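Local structure of ATP-dependent Clp protease adapter protein CLPS1, chloroplastic (Arabidopsis thaliana, 7D34) at residues P4-N15 with G70-G79; K16-L24 with V33-H44. The protein acts as a small chloroplast adapter that modulates the ClpC chaperones and probably selects substrates for the plastid Clp protease. All blocks are in the same frame, centred on the assembly; numbering follows the deposited sequence.

Contact 1 joins the first and last strands of the ClpS domain, 5-10 and 72-77, in a three-stranded antiparallel sheet whose central strand is 5-10. Contact 2 packs helix 17-27 against helix 33-46; along the chain it is nested inside the loop that contact 1 closes. The two centres lie about 13 Å apart, and the contacts touch directly, for instance where Leu71 CD1 meets Val23 CG1 at 3.6 Å. Between them they hold the bound phenylalanine: Asn11 and Asp12 of contact 1 and His44 of contact 2 take its amino group, while Val20, Met40 and Ala43 of contact 2 line its ring. Both contacts also reach the second subunit.

Contact 1: residues P4-N15 with G70-G79; sequences PYRVILHNDNFN and GLLSSVEPDG. With PHE (phenylalanine), chain D; ALA (alanine), chain E.
Arg6 is gripped by two carboxylates, Glu76 on the neighbouring strand and Asp78 just beyond its end: NH1 forms a salt bridge to Glu76 OE2 at 2.9 Å, and NH2 bonds Asp78 OD1 at 3.1 Å. Arg6 lies on strand 5-10, the middle strand of the ClpS sheet, paired antiparallel with the outermost strand 72-77 and, on its other side, with 48-54. The carboxylates come from different directions, Glu76 OE2 over a face of the guanidinium and Asp78 OD1 near its plane, using its anti lone pair. Arg6 and Glu76 also form salt bridges with Glu76 and Arg6 of the second subunit, and the network runs across the dimer. Cut back to an alanine here, the side chain is likely to leave Glu76 and Asp78 without their positive mate and to break the bridges to the second subunit.

The backbone ladder includes Arg6 N to Glu76 O at 2.6 Å, nearly straight at 177°. Ile8 O takes two donors from opposite faces of its carbonyl plane, Ser74 N and the hydroxyl Ser73 OG. Ser74 OG, placed between its backbone N and carbonyl carbon (chi1 52°), meets His10 NE2 at 2.7 Å, in a bond either could donate.

Beyond the strand, Asp12 OD1 closes an Asx turn by accepting from Phe14 N and also takes Asn15 N, while Asn15 ND2 is shared between Asp12 OD2 and Gly70 O. This loop presents Asn11 OD1 and Asp12 O to the amino group of the bound phenylalanine, consistent with recognition of an N-degron's first residue. A water bridges His10 O, Asp12 OD2 and Leu72 N. Packing completes the contact: Leu9 CD1 touches Leu71 CD1 at 4.0 Å, and Pro77 CA lies over one face of the Tyr5 ring, 4.1 Å from its centroid.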
loop_
_atom_site.group_PDB
_atom_site.type_symbol
_atom_site.label_atom_id
_atom_site.label_comp_id
_atom_site.label_asym_id
_atom_site.label_seq_id
_atom_site.Cartn_x
_atom_site.Cartn_y
_atom_site.Cartn_z
ATOM N N PRO A 4 2.466 12.513 -10.423
ATOM C CA PRO A 4 1.769 11.304 -9.961
ATOM C C PRO A 4 0.962 11.513 -8.693
ATOM O O PRO A 4 1.365 12.228 -7.773
ATOM C CB PRO A 4 2.911 10.307 -9.732
ATOM C CG PRO A 4 4.090 11.167 -9.389
ATOM C CD PRO A 4 3.920 12.439 -10.178
ATOM N N TYR A 5 -0.195 10.866 -8.667
ATOM C CA TYR A 5 -1.102 10.868 -7.535
ATOM C C TYR A 5 -1.431 9.424 -7.193
ATOM O O TYR A 5 -1.376 8.536 -8.049
ATOM C CB TYR A 5 -2.398 11.627 -7.832
ATOM C CG TYR A 5 -2.288 13.129 -7.585
ATOM C CD1 TYR A 5 -2.965 13.739 -6.531
ATOM C CD2 TYR A 5 -1.498 13.938 -8.400
ATOM C CE1 TYR A 5 -2.870 15.117 -6.308
ATOM C CE2 TYR A 5 -1.394 15.302 -8.175
ATOM C CZ TYR A 5 -2.075 15.888 -7.140
ATOM O OH TYR A 5 -1.935 17.247 -6.950
ATOM N N ARG A 6 -1.774 9.199 -5.930
ATOM C CA ARG A 6 -2.074 7.867 -5.424
ATOM C C ARG A 6 -3.581 7.689 -5.291
ATOM O O ARG A 6 -4.272 8.575 -4.774
ATOM C CB ARG A 6 -1.395 7.658 -4.070
ATOM C CG ARG A 6 -0.042 6.987 -4.099
ATOM C CD ARG A 6 1.012 7.752 -3.301
ATOM N NE ARG A 6 0.946 7.531 -1.852
ATOM C CZ ARG A 6 1.927 7.846 -1.010
ATOM N NH1 ARG A 6 1.800 7.627 0.280
ATOM N NH2 ARG A 6 3.062 8.344 -1.468
ATOM N N VAL A 7 -4.091 6.572 -5.816
ATOM C CA VAL A 7 -5.443 6.101 -5.533
ATOM C C VAL A 7 -5.329 5.061 -4.423
ATOM O O VAL A 7 -4.659 4.031 -4.584
ATOM C CB VAL A 7 -6.129 5.521 -6.784
ATOM C CG1 VAL A 7 -7.587 5.155 -6.488
ATOM C CG2 VAL A 7 -6.078 6.503 -7.965
ATOM N N ILE A 8 -5.975 5.342 -3.303
ATOM C CA ILE A 8 -5.909 4.519 -2.104
ATOM C C ILE A 8 -7.208 3.752 -1.912
ATOM O O ILE A 8 -8.306 4.287 -2.092
ATOM C CB ILE A 8 -5.601 5.389 -0.868
ATOM C CG1 ILE A 8 -4.308 6.191 -1.059
ATOM C CG2 ILE A 8 -5.499 4.513 0.353
ATOM C CD1 ILE A 8 -3.045 5.380 -1.070
ATOM N N LEU A 9 -7.065 2.483 -1.522
ATOM C CA LEU A 9 -8.162 1.605 -1.133
ATOM C C LEU A 9 -8.065 1.405 0.375
ATOM O O LEU A 9 -7.019 0.989 0.886
ATOM C CB LEU A 9 -8.088 0.269 -1.880
ATOM C CG LEU A 9 -9.106 -0.767 -1.389
ATOM C CD1 LEU A 9 -10.549 -0.309 -1.614
ATOM C CD2 LEU A 9 -8.859 -2.124 -2.007
ATOM N N HIS A 10 -9.129 1.757 1.089
ATOM C CA HIS A 10 -9.205 1.558 2.528
ATOM C C HIS A 10 -10.035 0.324 2.873
ATOM O O HIS A 10 -11.020 0.001 2.202
ATOM C CB HIS A 10 -9.817 2.791 3.190
ATOM C CG HIS A 10 -9.031 4.054 2.999
ATOM N ND1 HIS A 10 -8.181 4.550 3.964
ATOM C CD2 HIS A 10 -8.981 4.930 1.966
ATOM C CE1 HIS A 10 -7.643 5.677 3.535
ATOM N NE2 HIS A 10 -8.103 5.925 2.321
ATOM N N ASN A 11 -9.623 -0.370 3.934
ATOM C CA ASN A 11 -10.418 -1.473 4.453
ATOM C C ASN A 11 -11.772 -0.976 4.959
ATOM O O ASN A 11 -11.898 0.140 5.477
ATOM C CB ASN A 11 -9.655 -2.201 5.550
ATOM C CG ASN A 11 -10.263 -3.543 5.870
ATOM O OD1 ASN A 11 -10.488 -4.366 4.992
ATOM N ND2 ASN A 11 -10.508 -3.781 7.139
ATOM N N ASP A 12 -12.795 -1.808 4.773
ATOM C CA ASP A 12 -14.132 -1.587 5.303
ATOM C C ASP A 12 -14.645 -2.938 5.794
ATOM O O ASP A 12 -14.121 -3.989 5.413
ATOM C CB ASP A 12 -15.058 -0.948 4.253
ATOM C CG ASP A 12 -15.477 -1.908 3.185
ATOM O OD1 ASP A 12 -16.212 -2.853 3.497
ATOM O OD2 ASP A 12 -15.067 -1.728 2.013
ATOM N N ASN A 13 -15.669 -2.909 6.656
ATOM C CA ASN A 13 -16.229 -4.113 7.270
ATOM C C ASN A 13 -17.567 -4.509 6.645
ATOM O O ASN A 13 -18.420 -5.098 7.312
ATOM C CB ASN A 13 -16.410 -3.922 8.783
ATOM C CG ASN A 13 -15.140 -3.450 9.461
ATOM O OD1 ASN A 13 -14.053 -3.935 9.154
ATOM N ND2 ASN A 13 -15.272 -2.518 10.412
ATOM N N PHE A 14 -17.767 -4.197 5.375
ATOM C CA PHE A 14 -19.011 -4.496 4.676
ATOM C C PHE A 14 -18.811 -5.349 3.434
ATOM O O PHE A 14 -19.589 -6.279 3.195
ATOM C CB PHE A 14 -19.727 -3.194 4.297
ATOM C CG PHE A 14 -20.162 -2.388 5.479
ATOM C CD1 PHE A 14 -21.414 -2.583 6.041
ATOM C CD2 PHE A 14 -19.314 -1.455 6.048
ATOM C CE1 PHE A 14 -21.809 -1.856 7.141
ATOM C CE2 PHE A 14 -19.710 -0.723 7.148
ATOM C CZ PHE A 14 -20.956 -0.935 7.690
ATOM N N ASN A 15 -17.811 -5.043 2.619
ATOM C CA ASN A 15 -17.597 -5.731 1.358
ATOM C C ASN A 15 -16.876 -7.061 1.540
ATOM O O ASN A 15 -16.017 -7.220 2.414
ATOM C CB ASN A 15 -16.779 -4.840 0.428
ATOM C CG ASN A 15 -17.546 -3.627 -0.028
ATOM O OD1 ASN A 15 -18.564 -3.733 -0.732
ATOM N ND2 ASN A 15 -17.098 -2.456 0.419
ATOM N N GLY A 70 -19.092 0.950 -3.957
ATOM C CA GLY A 70 -19.233 0.601 -2.555
ATOM C C GLY A 70 -17.961 0.520 -1.736
ATOM O O GLY A 70 -18.035 0.153 -0.556
ATOM N N LEU A 71 -16.814 0.896 -2.292
ATOM C CA LEU A 71 -15.549 0.813 -1.573
ATOM C C LEU A 71 -15.163 2.169 -0.975
ATOM O O LEU A 71 -15.717 3.210 -1.327
ATOM C CB LEU A 71 -14.415 0.316 -2.480
ATOM C CG LEU A 71 -14.746 -0.930 -3.309
ATOM C CD1 LEU A 71 -13.506 -1.427 -4.049
ATOM C CD2 LEU A 71 -15.388 -2.024 -2.488
ATOM N N LEU A 72 -14.254 2.129 0.002
ATOM C CA LEU A 72 -13.695 3.329 0.627
ATOM C C LEU A 72 -12.374 3.677 -0.063
ATOM O O LEU A 72 -11.456 2.844 -0.089
ATOM C CB LEU A 72 -13.464 3.129 2.122
ATOM C CG LEU A 72 -14.706 2.871 2.969
ATOM C CD1 LEU A 72 -14.326 2.608 4.398
ATOM C CD2 LEU A 72 -15.616 4.084 2.896
ATOM N N SER A 73 -12.311 4.859 -0.689
ATOM C CA SER A 73 -11.154 5.271 -1.477
ATOM C C SER A 73 -10.833 6.748 -1.264
ATOM O O SER A 73 -11.722 7.570 -1.028
ATOM C CB SER A 73 -11.419 4.967 -2.970
ATOM O OG SER A 73 -10.356 5.403 -3.795
ATOM N N SER A 74 -9.541 7.062 -1.317
ATOM C CA SER A 74 -9.045 8.431 -1.237
ATOM C C SER A 74 -8.023 8.656 -2.347
ATOM O O SER A 74 -7.478 7.706 -2.914
ATOM C CB SER A 74 -8.438 8.717 0.150
ATOM O OG SER A 74 -7.479 7.727 0.472
ATOM N N VAL A 75 -7.773 9.927 -2.653
ATOM C CA VAL A 75 -6.700 10.316 -3.558
ATOM C C VAL A 75 -5.700 11.168 -2.788
ATOM O O VAL A 75 -6.099 12.010 -1.975
ATOM C CB VAL A 75 -7.239 11.091 -4.776
ATOM C CG1 VAL A 75 -6.062 11.532 -5.627
ATOM C CG2 VAL A 75 -8.272 10.258 -5.570
ATOM N N GLU A 76 -4.411 10.998 -3.081
ATOM C CA GLU A 76 -3.393 11.831 -2.457
ATOM C C GLU A 76 -2.198 11.985 -3.383
ATOM O O GLU A 76 -1.987 11.153 -4.273
ATOM C CB GLU A 76 -2.928 11.234 -1.130
ATOM C CG GLU A 76 -2.315 9.835 -1.285
ATOM C CD GLU A 76 -1.910 9.258 0.065
ATOM O OE1 GLU A 76 -2.816 9.083 0.913
ATOM O OE2 GLU A 76 -0.695 9.015 0.310
ATOM N N PRO A 77 -1.392 13.036 -3.192
ATOM C CA PRO A 77 -0.183 13.205 -4.008
ATOM C C PRO A 77 0.854 12.151 -3.669
ATOM O O PRO A 77 0.966 11.706 -2.527
ATOM C CB PRO A 77 0.308 14.614 -3.645
ATOM C CG PRO A 77 -0.800 15.240 -2.810
ATOM C CD PRO A 77 -1.547 14.116 -2.199
ATOM N N ASP A 78 1.610 11.737 -4.685
ATOM C CA ASP A 78 2.641 10.713 -4.513
ATOM C C ASP A 78 3.941 11.365 -4.035
ATOM O O ASP A 78 4.899 11.575 -4.785
ATOM C CB ASP A 78 2.850 9.923 -5.798
ATOM C CG ASP A 78 3.739 8.709 -5.591
ATOM O OD1 ASP A 78 3.862 8.241 -4.437
ATOM O OD2 ASP A 78 4.323 8.224 -6.574
ATOM N N GLY A 79 3.964 11.690 -2.750
ATOM C CA GLY A 79 5.148 12.269 -2.144
ATOM C C GLY A 79 5.011 12.370 -0.639
ATOM O O GLY A 79 3.925 12.162 -0.096
HETATM N N PHE D . -12.174 -6.440 5.320
HETATM C CA PHE D . -13.173 -7.047 4.391
HETATM C C PHE D . -13.717 -8.362 4.957
HETATM O O PHE D . -13.029 -9.051 5.722
HETATM C CB PHE D . -12.541 -7.272 3.011
HETATM C CG PHE D . -11.873 -6.041 2.430
HETATM C CD1 PHE D . -12.591 -4.867 2.238
HETATM C CD2 PHE D . -10.532 -6.063 2.069
HETATM C CE1 PHE D . -11.977 -3.731 1.700
HETATM C CE2 PHE D . -9.917 -4.936 1.529
HETATM C CZ PHE D . -10.643 -3.769 1.343
HETATM N N ALA E . -14.945 -8.710 4.564
HETATM C CA ALA E . -15.638 -9.885 5.104
HETATM C C ALA E . -15.357 -11.203 4.358
HETATM O O ALA E . -14.951 -11.215 3.189
HETATM C CB ALA E . -17.154 -9.618 5.123
HETATM O O HOH W 1 -13.233 -0.236 1.006
#

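Contact 2: residues K16-L24 with V33-H44. With PHE (phenylalanine), chain D; ALA (alanine), chain E.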
loop_
_atom_site.group_PDB
_atom_site.type_symbol
_atom_site.label_atom_id
_atom_site.label_comp_id
_atom_site.label_asym_id
_atom_site.label_seq_id
_atom_site.Cartn_x
_atom_site.Cartn_y
_atom_site.Cartn_z
ATOM N N LYS A 16 -17.227 -8.014 0.682
ATOM C CA LYS A 16 -16.623 -9.330 0.729
ATOM C C LYS A 16 -15.306 -9.310 -0.044
ATOM O O LYS A 16 -15.140 -8.545 -1.000
ATOM C CB LYS A 16 -17.563 -10.367 0.109
ATOM C CG LYS A 16 -18.945 -10.500 0.760
ATOM C CD LYS A 16 -19.836 -9.258 0.571
ATOM C CE LYS A 16 -20.118 -8.880 -0.896
ATOM N NZ LYS A 16 -20.414 -7.438 -0.973
ATOM N N ARG A 17 -14.360 -10.161 0.372
ATOM C CA ARG A 17 -13.060 -10.153 -0.293
ATOM C C ARG A 17 -13.205 -10.301 -1.802
ATOM O O ARG A 17 -12.571 -9.574 -2.562
ATOM C CB ARG A 17 -12.146 -11.250 0.252
ATOM C CG ARG A 17 -11.872 -11.187 1.758
ATOM C CD ARG A 17 -11.263 -12.503 2.206
ATOM N NE ARG A 17 -9.823 -12.515 1.905
ATOM C CZ ARG A 17 -8.906 -11.798 2.550
ATOM N NH1 ARG A 17 -7.632 -11.870 2.181
ATOM N NH2 ARG A 17 -9.276 -10.999 3.548
ATOM N N GLU A 18 -14.058 -11.217 -2.251
ATOM C CA GLU A 18 -14.185 -11.477 -3.682
ATOM C C GLU A 18 -14.797 -10.277 -4.385
ATOM O O GLU A 18 -14.399 -9.945 -5.503
ATOM C CB GLU A 18 -15.032 -12.728 -3.979
ATOM C CG GLU A 18 -15.101 -12.982 -5.491
ATOM C CD GLU A 18 -15.920 -14.203 -5.885
ATOM O OE1 GLU A 18 -16.752 -14.650 -5.058
ATOM O OE2 GLU A 18 -15.702 -14.723 -7.006
ATOM N N TYR A 19 -15.784 -9.624 -3.756
ATOM C CA TYR A 19 -16.370 -8.426 -4.358
ATOM C C TYR A 19 -15.333 -7.322 -4.536
ATOM O O TYR A 19 -15.284 -6.674 -5.588
ATOM C CB TYR A 19 -17.532 -7.880 -3.515
ATOM C CG TYR A 19 -18.204 -6.668 -4.135
ATOM C CD1 TYR A 19 -18.924 -6.793 -5.308
ATOM C CD2 TYR A 19 -18.079 -5.401 -3.564
ATOM C CE1 TYR A 19 -19.524 -5.695 -5.876
ATOM C CE2 TYR A 19 -18.652 -4.320 -4.116
ATOM C CZ TYR A 19 -19.385 -4.453 -5.268
ATOM O OH TYR A 19 -19.946 -3.316 -5.787
ATOM N N VAL A 20 -14.526 -7.064 -3.496
ATOM C CA VAL A 20 -13.453 -6.073 -3.597
ATOM C C VAL A 20 -12.603 -6.351 -4.831
ATOM O O VAL A 20 -12.299 -5.443 -5.619
ATOM C CB VAL A 20 -12.596 -6.061 -2.315
ATOM C CG1 VAL A 20 -11.429 -5.115 -2.476
ATOM C CG2 VAL A 20 -13.376 -5.676 -1.063
ATOM N N VAL A 21 -12.217 -7.618 -5.028
ATOM C CA VAL A 21 -11.395 -7.981 -6.181
ATOM C C VAL A 21 -12.125 -7.698 -7.483
ATOM O O VAL A 21 -11.527 -7.195 -8.444
ATOM C CB VAL A 21 -10.996 -9.461 -6.083
ATOM C CG1 VAL A 21 -10.203 -9.930 -7.274
ATOM C CG2 VAL A 21 -10.123 -9.613 -4.873
ATOM N N GLN A 22 -13.411 -8.054 -7.562
ATOM C CA GLN A 22 -14.155 -7.829 -8.803
ATOM C C GLN A 22 -14.253 -6.348 -9.147
ATOM O O GLN A 22 -14.124 -5.966 -10.317
ATOM C CB GLN A 22 -15.541 -8.463 -8.719
ATOM C CG GLN A 22 -15.492 -9.965 -8.592
ATOM C CD GLN A 22 -16.819 -10.599 -8.218
ATOM O OE1 GLN A 22 -17.757 -9.923 -7.817
ATOM N NE2 GLN A 22 -16.904 -11.915 -8.379
ATOM N N VAL A 23 -14.529 -5.505 -8.151
ATOM C CA VAL A 23 -14.615 -4.065 -8.402
ATOM C C VAL A 23 -13.282 -3.538 -8.927
ATOM O O VAL A 23 -13.231 -2.766 -9.896
ATOM C CB VAL A 23 -15.032 -3.325 -7.123
ATOM C CG1 VAL A 23 -14.986 -1.816 -7.348
ATOM C CG2 VAL A 23 -16.423 -3.724 -6.679
ATOM N N LEU A 24 -12.178 -3.917 -8.278
ATOM C CA LEU A 24 -10.884 -3.439 -8.750
ATOM C C LEU A 24 -10.688 -3.796 -10.214
ATOM O O LEU A 24 -10.233 -2.973 -11.015
ATOM C CB LEU A 24 -9.743 -4.021 -7.927
ATOM C CG LEU A 24 -9.643 -3.469 -6.500
ATOM C CD1 LEU A 24 -8.727 -4.290 -5.595
ATOM C CD2 LEU A 24 -9.230 -1.988 -6.554
ATOM N N VAL A 33 -6.165 -10.041 -12.084
ATOM C CA VAL A 33 -6.715 -10.635 -10.877
ATOM C C VAL A 33 -5.627 -10.823 -9.835
ATOM O O VAL A 33 -5.904 -10.767 -8.633
ATOM C CB VAL A 33 -7.423 -11.948 -11.222
ATOM C CG1 VAL A 33 -6.440 -12.977 -11.588
ATOM C CG2 VAL A 33 -8.224 -12.432 -10.082
ATOM N N ASP A 34 -4.392 -11.083 -10.274
ATOM C CA ASP A 34 -3.262 -11.230 -9.358
ATOM C C ASP A 34 -3.004 -9.939 -8.579
ATOM O O ASP A 34 -2.821 -9.966 -7.353
ATOM C CB ASP A 34 -2.025 -11.658 -10.161
ATOM C CG ASP A 34 -2.340 -12.750 -11.180
ATOM O OD1 ASP A 34 -2.240 -13.939 -10.812
ATOM O OD2 ASP A 34 -2.718 -12.422 -12.322
ATOM N N ASN A 35 -2.945 -8.806 -9.289
ATOM C CA ASN A 35 -2.754 -7.513 -8.643
ATOM C C ASN A 35 -3.934 -7.190 -7.741
ATOM O O ASN A 35 -3.744 -6.684 -6.633
ATOM C CB ASN A 35 -2.547 -6.424 -9.697
ATOM C CG ASN A 35 -2.074 -5.137 -9.097
ATOM O OD1 ASN A 35 -1.538 -5.154 -7.991
ATOM N ND2 ASN A 35 -2.244 -4.006 -9.819
ATOM N N ALA A 36 -5.161 -7.514 -8.182
ATOM C CA ALA A 36 -6.355 -7.165 -7.406
ATOM C C ALA A 36 -6.398 -7.874 -6.062
ATOM O O ALA A 36 -6.795 -7.289 -5.043
ATOM C CB ALA A 36 -7.628 -7.542 -8.167
ATOM N N VAL A 37 -6.059 -9.160 -6.058
ATOM C CA VAL A 37 -6.079 -9.897 -4.807
ATOM C C VAL A 37 -5.019 -9.344 -3.877
ATOM O O VAL A 37 -5.220 -9.302 -2.661
ATOM C CB VAL A 37 -5.876 -11.410 -5.026
ATOM C CG1 VAL A 37 -7.142 -12.034 -5.640
ATOM C CG2 VAL A 37 -4.583 -11.711 -5.830
ATOM N N ASN A 38 -3.857 -8.929 -4.426
ATOM C CA ASN A 38 -2.805 -8.335 -3.592
ATOM C C ASN A 38 -3.296 -7.070 -2.916
ATOM O O ASN A 38 -3.088 -6.874 -1.714
ATOM C CB ASN A 38 -1.531 -7.999 -4.395
ATOM C CG ASN A 38 -0.631 -9.211 -4.604
ATOM O OD1 ASN A 38 -1.074 -10.328 -4.371
ATOM N ND2 ASN A 38 0.627 -9.003 -5.036
ATOM N N ILE A 39 -3.922 -6.186 -3.696
ATOM C CA ILE A 39 -4.430 -4.924 -3.173
ATOM C C ILE A 39 -5.469 -5.192 -2.093
ATOM O O ILE A 39 -5.424 -4.620 -1.006
ATOM C CB ILE A 39 -4.991 -4.056 -4.321
ATOM C CG1 ILE A 39 -3.892 -3.748 -5.348
ATOM C CG2 ILE A 39 -5.536 -2.712 -3.810
ATOM C CD1 ILE A 39 -4.309 -3.008 -6.627
ATOM N N MET A 40 -6.442 -6.040 -2.383
ATOM C CA MET A 40 -7.418 -6.402 -1.369
ATOM C C MET A 40 -6.758 -6.966 -0.101
ATOM O O MET A 40 -7.065 -6.524 1.020
ATOM C CB MET A 40 -8.388 -7.376 -1.998
ATOM C CG MET A 40 -9.410 -7.857 -1.008
ATOM S SD MET A 40 -9.012 -9.274 0.043
ATOM C CE MET A 40 -8.730 -10.554 -1.147
ATOM N N GLN A 41 -5.813 -7.909 -0.272
ATOM C CA GLN A 41 -5.080 -8.486 0.856
ATOM C C GLN A 41 -4.396 -7.390 1.678
ATOM O O GLN A 41 -4.538 -7.330 2.906
ATOM C CB GLN A 41 -4.062 -9.503 0.329
ATOM C CG GLN A 41 -4.627 -10.936 0.197
ATOM C CD GLN A 41 -3.786 -11.820 -0.673
ATOM O OE1 GLN A 41 -2.707 -11.431 -1.091
ATOM N NE2 GLN A 41 -4.284 -13.018 -0.973
ATOM N N GLU A 42 -3.726 -6.458 0.997
ATOM C CA GLU A 42 -2.943 -5.434 1.679
ATOM C C GLU A 42 -3.826 -4.455 2.437
ATOM O O GLU A 42 -3.475 -4.022 3.533
ATOM C CB GLU A 42 -2.106 -4.679 0.653
ATOM C CG GLU A 42 -0.857 -5.440 0.256
ATOM C CD GLU A 42 -0.047 -5.939 1.487
ATOM O OE1 GLU A 42 0.663 -5.122 2.123
ATOM O OE2 GLU A 42 -0.105 -7.155 1.799
ATOM N N ALA A 43 -4.955 -4.052 1.861
ATOM C CA ALA A 43 -5.874 -3.170 2.580
ATOM C C ALA A 43 -6.469 -3.876 3.786
ATOM O O ALA A 43 -6.654 -3.271 4.843
ATOM C CB ALA A 43 -6.977 -2.679 1.641
ATOM N N HIS A 44 -6.776 -5.163 3.638
ATOM C CA HIS A 44 -7.353 -5.936 4.736
ATOM C C HIS A 44 -6.385 -6.062 5.908
ATOM O O HIS A 44 -6.790 -5.950 7.070
ATOM C CB HIS A 44 -7.744 -7.333 4.225
ATOM C CG HIS A 44 -8.259 -8.247 5.291
ATOM N ND1 HIS A 44 -9.547 -8.180 5.772
ATOM C CD2 HIS A 44 -7.655 -9.240 5.980
ATOM C CE1 HIS A 44 -9.720 -9.094 6.708
ATOM N NE2 HIS A 44 -8.585 -9.753 6.853
HETATM N N PHE D . -12.174 -6.440 5.320
HETATM C CA PHE D . -13.173 -7.047 4.391
HETATM C C PHE D . -13.717 -8.362 4.957
HETATM O O PHE D . -13.029 -9.051 5.722
HETATM C CB PHE D . -12.541 -7.272 3.011
HETATM C CG PHE D . -11.873 -6.041 2.430
HETATM C CD1 PHE D . -12.591 -4.867 2.238
HETATM C CD2 PHE D . -10.532 -6.063 2.069
HETATM C CE1 PHE D . -11.977 -3.731 1.700
HETATM C CE2 PHE D . -9.917 -4.936 1.529
HETATM C CZ PHE D . -10.643 -3.769 1.343
HETATM N N ALA E . -14.945 -8.710 4.564
HETATM C CA ALA E . -15.638 -9.885 5.104
HETATM C C ALA E . -15.357 -11.203 4.358
HETATM O O ALA E . -14.951 -11.215 3.189
HETATM C CB ALA E . -17.154 -9.618 5.123
#
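Met40 reaches from helix 33-46 across to helix 17-27, and each part of its side chain meets a different set of neighbours. CB lies against Val20 CG1 and Val21 CG2. CG, anti to the backbone N (chi1 178°), touches both Val20 CG1, at 3.7 Å, and CD2 of the bound phenylalanine. Bends at chi2 (-86°) and chi3 then turn the tip toward Arg17: SD sits over the centre of one guanidinium face, 3.6 Å from Arg17 CZ, and the methyl CE rests by Arg17 NH1 and CB.

Arg17 carries the contact on to His44. Its guanidinium stands perpendicular to the imidazole, with NH2 directly over the ring centre and 3.4 Å from His44 CD2. At the edge of that same ring, His44 ND1 accepts from the phenylalanine N at 3.2 Å, while Arg17 N donates to the O of the bound alanine.

Away from the ligands, helical segments 17-24 and 33-44, whose axes approach to 8.7 Å with their N-to-C directions 129° apart, mesh through small apolar groups. Val21 is a knob in the hole formed by Val33, Ala36, Val37 and Met40; its CG1 presses on Ala36 CB at 3.6 Å and its CG2 on Val37 CG1. Leu24 CD1 fits near Ala36 O and Ile39 CB, on the side where Leu24 and Ile39 also meet Val51 of the sheet.

Val20 CG2 approaches the phenylalanine CD1 at 3.5 Å and Ala43 CB its CE2, so this helix pair, with Met40, forms a wall of the hydrophobic N-degron pocket of ClpS adapters.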